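Local coordinates for protein prenylcyclase (Actinoplanes teichomyceticus, PDB 6IJ1) that probably acts on prenyl substrates, as a cyclase or prenyltransferase of isoprenoid chains, at residues P171-E174 with H175-G179. Residues are numbered along the deposited sequence; the frame is centred on the assembly and turned at random.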
# COMPACT_ATOMS: atom_id res chain seq x y z
N PRO A 171 4.66 -10.13 -14.99
CA PRO A 171 5.26 -11.40 -15.43
C PRO A 171 5.08 -12.51 -14.40
O PRO A 171 5.03 -12.29 -13.19
CB PRO A 171 6.74 -11.06 -15.61
CG PRO A 171 6.76 -9.60 -15.89
CD PRO A 171 5.66 -9.04 -14.93
N ARG A 172 5.02 -13.74 -14.88
CA ARG A 172 4.95 -14.89 -13.97
C ARG A 172 3.77 -14.78 -13.01
O ARG A 172 3.88 -15.22 -11.87
CB ARG A 172 6.26 -15.09 -13.18
CG ARG A 172 7.48 -15.22 -14.12
CD ARG A 172 8.76 -15.55 -13.38
NE ARG A 172 8.67 -16.89 -12.81
CZ ARG A 172 9.50 -17.35 -11.89
NH1 ARG A 172 9.35 -18.59 -11.43
NH2 ARG A 172 10.47 -16.56 -11.41
N ARG A 173 2.68 -14.23 -13.49
CA ARG A 173 1.60 -13.86 -12.56
C ARG A 173 0.99 -15.08 -11.91
O ARG A 173 0.65 -15.06 -10.72
CB ARG A 173 0.56 -13.01 -13.25
CG ARG A 173 -0.47 -12.43 -12.25
CD ARG A 173 -1.39 -11.50 -12.96
NE ARG A 173 -2.26 -10.84 -11.99
CZ ARG A 173 -3.48 -10.41 -12.23
NH1 ARG A 173 -4.07 -10.61 -13.45
NH2 ARG A 173 -4.16 -9.77 -11.29
N GLU A 174 0.83 -16.19 -12.64
CA GLU A 174 0.27 -17.36 -12.00
C GLU A 174 1.14 -17.86 -10.86
O GLU A 174 0.63 -18.27 -9.80
CB GLU A 174 0.05 -18.45 -13.07
CG GLU A 174 -0.13 -19.86 -12.53
CD GLU A 174 -0.27 -20.87 -13.66
OE1 GLU A 174 -0.93 -20.52 -14.65
OE2 GLU A 174 0.27 -22.02 -13.60
N HIS A 175 2.45 -17.90 -11.08
CA HIS A 175 3.41 -18.29 -10.07
C HIS A 175 3.29 -17.39 -8.83
O HIS A 175 3.32 -17.88 -7.70
CB HIS A 175 4.80 -18.21 -10.72
CG HIS A 175 5.93 -18.44 -9.79
ND1 HIS A 175 6.17 -19.68 -9.23
CD2 HIS A 175 6.93 -17.63 -9.36
CE1 HIS A 175 7.27 -19.61 -8.49
NE2 HIS A 175 7.74 -18.38 -8.54
N VAL A 176 3.16 -16.09 -9.06
CA VAL A 176 3.08 -15.13 -7.96
C VAL A 176 1.76 -15.28 -7.21
O VAL A 176 1.73 -15.29 -5.97
CB VAL A 176 3.27 -13.71 -8.49
CG1 VAL A 176 3.03 -12.67 -7.36
CG2 VAL A 176 4.70 -13.49 -9.02
N VAL A 177 0.65 -15.41 -7.95
CA VAL A 177 -0.63 -15.63 -7.28
C VAL A 177 -0.59 -16.91 -6.43
O VAL A 177 -1.11 -16.94 -5.31
CB VAL A 177 -1.75 -15.69 -8.32
CG1 VAL A 177 -3.04 -16.31 -7.70
CG2 VAL A 177 -2.07 -14.27 -8.93
N ASN A 178 0.02 -18.00 -6.95
CA ASN A 178 0.09 -19.23 -6.16
C ASN A 178 0.87 -19.01 -4.88
O ASN A 178 0.46 -19.50 -3.82
CB ASN A 178 0.71 -20.39 -6.97
CG ASN A 178 -0.29 -20.91 -7.98
OD1 ASN A 178 -1.49 -20.74 -7.79
ND2 ASN A 178 0.19 -21.54 -9.04
N GLY A 179 1.95 -18.23 -4.95
CA GLY A 179 2.75 -17.96 -3.77
C GLY A 179 1.97 -17.12 -2.78
O GLY A 179 2.00 -17.38 -1.57
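The first turn of helix 173-182 carries a flat, offset stack of the guanidinium of R172, at the N-cap position, on the H175 ring. The R172 guanidinium lies flat on the imidazole ring, centres 4.1 Å apart and planes at 7°. The overlap is offset: NH1 of R172 sits over the ring toward its rim, 3.3 Å from CD2 of H175. The R172 chain bends at chi3 (67°), which turns the guanidinium over the ring, while CG of H175 stands anti to the backbone N (chi1 174°). The two side chains run alongside each other and point the same way. NE2 of H175 is hydrogen-bonded to the carbonyl O of H124, which should hold the turn of the ring. V123 in the same loop touches both side chains.

Behind the stack the helix starts with regular bonds. V176 N donates to R172 O at 3.0 Å, V177 N to R173 O at 2.8 Å, and N178 N to E174 O at 2.9 Å. R173 packs CG against CG2 of V177 at 4.1 Å; its guanidinium bonds to A165 O and T211 OG1. With an alanine in place of H175, the R172 guanidinium would probably lose the flat surface it lies on and be freer to swing, and H124 O would probably be left without this donor. The H124 bond implies a proton on NE2, and a neutral ring would probably suit the nearby arginine charge.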